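Local coordinates for protein ubiquitin conjugating enzyme (Plasmodium yoelii, PDB 2PWQ) that probably acts as an E2 enzyme of the ubiquitin pathway, carrying activated ubiquitin as a thioester and passing it on to target proteins, at residues F53-F58 with I76-D81; F72-T77 with I89-K94. All blocks are in the same frame, centred on the assembly; numbering follows the deposited sequence.

Interaction 1 of 2, residues F53-F58 with I76-D81; sequences FEWVGF and ITIPND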
loop_
_atom_site.group_PDB
_atom_site.type_symbol
_atom_site.label_atom_id
_atom_site.label_comp_id
_atom_site.label_asym_id
_atom_site.label_seq_id
_atom_site.Cartn_x
_atom_site.Cartn_y
_atom_site.Cartn_z
ATOM N N PHE A 53 11.094 -12.350 3.772
ATOM C CA PHE A 53 10.922 -11.075 4.481
ATOM C C PHE A 53 10.775 -9.902 3.519
ATOM O O PHE A 53 10.812 -8.748 3.906
ATOM C CB PHE A 53 12.059 -10.866 5.497
ATOM C CG PHE A 53 11.941 -11.777 6.688
ATOM C CD1 PHE A 53 11.325 -11.340 7.856
ATOM C CD2 PHE A 53 12.391 -13.086 6.626
ATOM C CE1 PHE A 53 11.181 -12.184 8.936
ATOM C CE2 PHE A 53 12.249 -13.939 7.704
ATOM C CZ PHE A 53 11.646 -13.487 8.871
ATOM N N GLU A 54 10.587 -10.212 2.251
ATOM C CA GLU A 54 10.437 -9.168 1.252
ATOM C C GLU A 54 9.326 -9.572 0.322
ATOM O O GLU A 54 9.454 -10.563 -0.416
ATOM C CB GLU A 54 11.753 -8.914 0.499
ATOM C CG GLU A 54 11.669 -7.822 -0.576
ATOM C CD GLU A 54 11.506 -6.417 -0.009
ATOM O OE1 GLU A 54 12.056 -6.144 1.093
ATOM O OE2 GLU A 54 10.823 -5.574 -0.671
ATOM N N TRP A 55 8.212 -8.836 0.388
ATOM C CA TRP A 55 7.103 -9.133 -0.493
ATOM C C TRP A 55 6.818 -7.983 -1.431
ATOM O O TRP A 55 7.243 -6.863 -1.246
ATOM C CB TRP A 55 5.802 -9.456 0.247
ATOM C CG TRP A 55 5.836 -10.492 1.329
ATOM C CD1 TRP A 55 6.846 -11.374 1.625
ATOM C CD2 TRP A 55 4.766 -10.782 2.263
ATOM N NE1 TRP A 55 6.488 -12.162 2.701
ATOM C CE2 TRP A 55 5.212 -11.836 3.098
ATOM C CE3 TRP A 55 3.476 -10.269 2.448
ATOM C CZ2 TRP A 55 4.418 -12.367 4.135
ATOM C CZ3 TRP A 55 2.682 -10.804 3.483
ATOM C CH2 TRP A 55 3.163 -11.841 4.307
ATOM N N VAL A 56 6.061 -8.320 -2.446
ATOM C CA VAL A 56 5.470 -7.399 -3.349
ATOM C C VAL A 56 4.001 -7.456 -3.003
ATOM O O VAL A 56 3.447 -8.555 -2.924
ATOM C CB VAL A 56 5.637 -7.927 -4.772
ATOM C CG1 VAL A 56 4.905 -7.048 -5.726
ATOM C CG2 VAL A 56 7.097 -7.961 -5.108
ATOM N N GLY A 57 3.382 -6.295 -2.782
ATOM C CA GLY A 57 1.941 -6.190 -2.590
ATOM C C GLY A 57 1.202 -5.583 -3.766
ATOM O O GLY A 57 1.778 -4.807 -4.531
ATOM N N PHE A 58 -0.032 -6.023 -3.974
ATOM C CA PHE A 58 -0.973 -5.417 -4.915
ATOM C C PHE A 58 -2.170 -4.776 -4.184
ATOM O O PHE A 58 -2.785 -5.400 -3.295
ATOM C CB PHE A 58 -1.491 -6.470 -5.894
ATOM C CG PHE A 58 -2.766 -6.080 -6.599
ATOM C CD1 PHE A 58 -2.751 -5.128 -7.642
ATOM C CD2 PHE A 58 -3.988 -6.679 -6.241
ATOM C CE1 PHE A 58 -3.932 -4.778 -8.295
ATOM C CE2 PHE A 58 -5.144 -6.343 -6.872
ATOM C CZ PHE A 58 -5.148 -5.388 -7.896
ATOM N N ILE A 76 7.107 -4.453 0.223
ATOM C CA ILE A 76 6.857 -4.728 1.648
ATOM C C ILE A 76 8.105 -5.361 2.305
ATOM O O ILE A 76 8.434 -6.517 2.047
ATOM C CB ILE A 76 5.639 -5.655 1.805
ATOM C CG1 ILE A 76 4.431 -5.073 1.050
ATOM C CG2 ILE A 76 5.328 -5.931 3.323
ATOM C CD1 ILE A 76 3.306 -6.058 0.826
ATOM N N THR A 77 8.832 -4.618 3.129
ATOM C CA THR A 77 9.951 -5.253 3.806
ATOM C C THR A 77 9.589 -5.572 5.253
ATOM O O THR A 77 9.251 -4.664 6.057
ATOM C CB THR A 77 11.297 -4.488 3.675
ATOM O OG1 THR A 77 11.436 -3.570 4.741
ATOM C CG2 THR A 77 11.406 -3.720 2.380
ATOM N N ILE A 78 9.612 -6.865 5.578
ATOM C CA ILE A 78 9.108 -7.366 6.868
ATOM C C ILE A 78 10.284 -7.549 7.797
ATOM O O ILE A 78 11.266 -8.189 7.400
ATOM C CB ILE A 78 8.376 -8.692 6.672
ATOM C CG1 ILE A 78 7.242 -8.493 5.683
ATOM C CG2 ILE A 78 7.883 -9.272 8.014
ATOM C CD1 ILE A 78 6.806 -9.715 5.008
ATOM N N PRO A 79 10.219 -6.984 9.027
ATOM C CA PRO A 79 11.383 -7.080 9.921
ATOM C C PRO A 79 11.586 -8.488 10.464
ATOM O O PRO A 79 10.632 -9.276 10.474
ATOM C CB PRO A 79 11.030 -6.101 11.062
ATOM C CG PRO A 79 9.572 -6.082 11.091
ATOM C CD PRO A 79 9.113 -6.230 9.663
ATOM N N ASN A 80 12.810 -8.787 10.916
ATOM C CA ASN A 80 13.166 -10.135 11.391
ATOM C C ASN A 80 12.510 -10.583 12.693
ATOM O O ASN A 80 12.457 -11.784 12.984
ATOM C CB ASN A 80 14.688 -10.405 11.382
ATOM C CG ASN A 80 15.516 -9.366 12.169
ATOM O OD1 ASN A 80 14.986 -8.531 12.918
ATOM N ND2 ASN A 80 16.840 -9.423 11.985
ATOM N N ASP A 81 11.965 -9.620 13.435
ATOM C CA ASP A 81 11.166 -9.890 14.637
ATOM C C ASP A 81 9.646 -9.847 14.454
ATOM O O ASP A 81 8.887 -9.988 15.429
ATOM C CB ASP A 81 11.576 -8.957 15.785
ATOM C CG ASP A 81 11.829 -7.523 15.333
ATOM O OD1 ASP A 81 11.504 -7.148 14.186
ATOM O OD2 ASP A 81 12.366 -6.751 16.162
#

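Interaction 2 of 2, residues F72-T77 with I89-K94; sequences FTLAIT and IKFVTK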
loop_
_atom_site.group_PDB
_atom_site.type_symbol
_atom_site.label_atom_id
_atom_site.label_comp_id
_atom_site.label_asym_id
_atom_site.label_seq_id
_atom_site.Cartn_x
_atom_site.Cartn_y
_atom_site.Cartn_z
ATOM N N PHE A 72 -1.985 -1.256 -8.356
ATOM C CA PHE A 72 -0.834 -0.672 -7.675
ATOM C C PHE A 72 0.057 -1.682 -6.951
ATOM O O PHE A 72 -0.381 -2.437 -6.048
ATOM C CB PHE A 72 -1.280 0.468 -6.708
ATOM C CG PHE A 72 -2.079 1.577 -7.393
ATOM C CD1 PHE A 72 -3.478 1.481 -7.505
ATOM C CD2 PHE A 72 -1.429 2.675 -7.989
ATOM C CE1 PHE A 72 -4.228 2.472 -8.126
ATOM C CE2 PHE A 72 -2.182 3.684 -8.641
ATOM C CZ PHE A 72 -3.560 3.575 -8.728
ATOM N N THR A 73 1.329 -1.679 -7.335
ATOM C CA THR A 73 2.340 -2.540 -6.767
ATOM C C THR A 73 3.034 -1.800 -5.661
ATOM O O THR A 73 3.336 -0.609 -5.838
ATOM C CB THR A 73 3.381 -2.886 -7.845
ATOM O OG1 THR A 73 2.698 -3.577 -8.885
ATOM C CG2 THR A 73 4.441 -3.752 -7.282
ATOM N N LEU A 74 3.277 -2.495 -4.537
ATOM C CA LEU A 74 4.010 -1.949 -3.394
ATOM C C LEU A 74 5.168 -2.886 -3.018
ATOM O O LEU A 74 5.158 -4.057 -3.365
ATOM C CB LEU A 74 3.072 -1.707 -2.164
ATOM C CG LEU A 74 1.809 -0.830 -2.313
ATOM C CD1 LEU A 74 0.567 -1.649 -2.796
ATOM C CD2 LEU A 74 1.482 -0.080 -1.028
ATOM N N ALA A 75 6.145 -2.362 -2.280
ATOM C CA ALA A 75 7.282 -3.125 -1.777
ATOM C C ALA A 75 7.105 -3.234 -0.293
ATOM O O ALA A 75 6.983 -2.225 0.362
ATOM C CB ALA A 75 8.647 -2.383 -2.104
ATOM N N ILE A 76 7.107 -4.453 0.223
ATOM C CA ILE A 76 6.857 -4.728 1.648
ATOM C C ILE A 76 8.105 -5.361 2.305
ATOM O O ILE A 76 8.434 -6.517 2.047
ATOM C CB ILE A 76 5.639 -5.655 1.805
ATOM C CG1 ILE A 76 4.431 -5.073 1.050
ATOM C CG2 ILE A 76 5.328 -5.931 3.323
ATOM C CD1 ILE A 76 3.306 -6.058 0.826
ATOM N N THR A 77 8.832 -4.618 3.129
ATOM C CA THR A 77 9.951 -5.253 3.806
ATOM C C THR A 77 9.589 -5.572 5.253
ATOM O O THR A 77 9.251 -4.664 6.057
ATOM C CB THR A 77 11.297 -4.488 3.675
ATOM O OG1 THR A 77 11.436 -3.570 4.741
ATOM C CG2 THR A 77 11.406 -3.720 2.380
ATOM N N ILE A 89 6.423 -0.278 4.196
ATOM C CA ILE A 89 5.703 -0.343 2.917
ATOM C C ILE A 89 5.896 0.968 2.147
ATOM O O ILE A 89 5.869 2.059 2.741
ATOM C CB ILE A 89 4.212 -0.641 3.098
ATOM C CG1 ILE A 89 4.023 -1.893 3.956
ATOM C CG2 ILE A 89 3.529 -0.849 1.772
ATOM C CD1 ILE A 89 2.577 -2.201 4.253
ATOM N N LYS A 90 6.122 0.850 0.841
ATOM C CA LYS A 90 6.187 2.001 -0.058
ATOM C C LYS A 90 5.584 1.579 -1.389
ATOM O O LYS A 90 5.596 0.398 -1.742
ATOM C CB LYS A 90 7.626 2.462 -0.257
ATOM C CG LYS A 90 8.407 1.668 -1.297
ATOM C CD LYS A 90 9.603 2.497 -1.837
ATOM C CE LYS A 90 10.321 1.754 -2.962
ATOM N NZ LYS A 90 10.949 0.479 -2.505
ATOM N N PHE A 91 5.048 2.517 -2.142
ATOM C CA PHE A 91 4.459 2.131 -3.395
ATOM C C PHE A 91 5.612 1.937 -4.367
ATOM O O PHE A 91 6.657 2.540 -4.182
ATOM C CB PHE A 91 3.553 3.250 -3.934
ATOM C CG PHE A 91 2.175 3.204 -3.407
ATOM C CD1 PHE A 91 1.874 3.683 -2.132
ATOM C CD2 PHE A 91 1.153 2.684 -4.195
ATOM C CE1 PHE A 91 0.574 3.619 -1.659
ATOM C CE2 PHE A 91 -0.146 2.621 -3.744
ATOM C CZ PHE A 91 -0.452 3.101 -2.474
ATOM N N VAL A 92 5.427 1.067 -5.357
ATOM C CA VAL A 92 6.378 0.929 -6.453
ATOM C C VAL A 92 5.753 1.675 -7.593
ATOM O O VAL A 92 6.413 2.536 -8.236
ATOM C CB VAL A 92 6.644 -0.566 -6.829
ATOM C CG1 VAL A 92 7.372 -0.709 -8.252
ATOM C CG2 VAL A 92 7.481 -1.211 -5.734
ATOM N N THR A 93 4.472 1.363 -7.839
ATOM C CA THR A 93 3.723 2.016 -8.907
ATOM C C THR A 93 3.661 3.508 -8.584
ATOM O O THR A 93 3.439 3.924 -7.435
ATOM C CB THR A 93 2.322 1.427 -9.007
ATOM O OG1 THR A 93 2.436 0.020 -9.209
ATOM C CG2 THR A 93 1.553 1.986 -10.170
ATOM N N LYS A 94 3.937 4.325 -9.586
ATOM C CA LYS A 94 3.884 5.761 -9.432
ATOM C C LYS A 94 2.424 6.185 -9.354
ATOM O O LYS A 94 1.569 5.656 -10.091
ATOM C CB LYS A 94 4.563 6.397 -10.676
ATOM C CG LYS A 94 4.870 7.854 -10.468
ATOM C CD LYS A 94 5.066 8.565 -11.761
ATOM C CE LYS A 94 6.496 8.867 -11.985
ATOM N NZ LYS A 94 7.385 9.283 -10.832
#

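Interaction 1 of 2, residues F53-F58 with I76-D81
The beta hairpin of strands 54-60 and 71-77, the inner pair of the four-stranded antiparallel sheet of the ubiquitin-conjugating fold, is joined here through the W55-I76 and E54-T77 pairs. W55 and I76 form a hydrogen-bonded pair: W55 N gives to I76 O at 2.9 Å, and I76 N returns a bond to W55 O at 2.8 Å. One further backbone bond follows beyond strand 71-77, I78 N donating to F53 O at 2.8 Å in a nearly straight line (173°).

The two faces differ in character. E54 and T77 run side by side on one. On the other, W55 and I76 point toward the helical side of the domain, where helix 23-37 covers W55 through L28, L32 and I35, while I122 of helix 122-134 touches both W55 and I78, and L126 reaches I76. I78 joins this apolar side with a CH-pi contact. With its CG1 anti to the carbonyl carbon (chi1 -58°), it carries CD1 over one face of the indole, 3.4 Å from the centroid of the W55 five-membered ring and 17° off the normal. W55 NE1, at the rim, bonds to F52 O, which helps fix the ring's rotation. I76 CD1 extends alongside the backbone of G57, 3.6 Å from G57 N.

F53 finishes the contact edge-on. Its CD1 lies 3.2 Å from I78 O and its CE1 3.3 Å from P79 O, both oxygens near the ring plane. Main-chain pairing leads, through a methyl group over the indole face, to an aromatic edge beside peptide oxygens. The faintly positive ring rim probably suits these carbonyls.

Interaction 2 of 2, residues F72-T77 with I89-K94
L74 packs against K90, I89 and F91 where strand 71-77 meets strand 88-91, the outermost strand on this side of the sheet. Its CB sits 3.3 Å from K90 O. With L74 CG anti to the carbonyl carbon (chi1 -55°), that branch point lies about equally far from K90 O and from F91 CD2, 4.0 Å each. The tip then does most of the touching: L74 CD2 lies 3.6 Å from I89 CG2 and, as a CH-pi contact, stands 3.8 Å above the centroid of the F91 ring, only 8° off its normal. F72 CB meets the same ring at its edge, so F91 is held from a face and from its rim, and I129 of helix 122-134 also touches it. The F91 side chain is about 11 Å from that of C108, the predicted thioester cysteine.

Along the strands the backbone pairing changes form. A75 and K90 exchange two regular bonds. Past F91, T73 O accepts from both V92 N (2.7 Å) and T93 N (3.0 Å), which approach from one face of its carbonyl plane. The paired donors resemble a classic beta bulge, though T73 N goes to T93 OG1, at 2.8 Å, and not to the carbonyl T93 O. A threonine hydroxyl thus stands in for a main-chain carbonyl, and the main-chain N and O of T73 keep partners as the strand gives way to loop.

How the interactions relate
Both interactions are hairpin pairings of strand 71-77, which gives its opposite edges to strands 54-60 and 88-91; I76 takes part in both, while T77, though in both segments, touches its partner only in interaction 1. L74 ties them, since its N probably bonds to G57 O while its side chain serves interaction 2. Each is partly buried and sends some apolar side chains to helix 122-134 (W55, I76 and I78; I76, I89 and F91), but interaction 1 also meets helix 23-37 and interaction 2 helix 154-168. Interaction 2 lies nearer the chain centre, its own centre about 6 Å away against 12 Å. Where the strands end, interaction 1 relies on backbone and ring edge, interaction 2 on a bulge-like pair of amides and a hydroxyl.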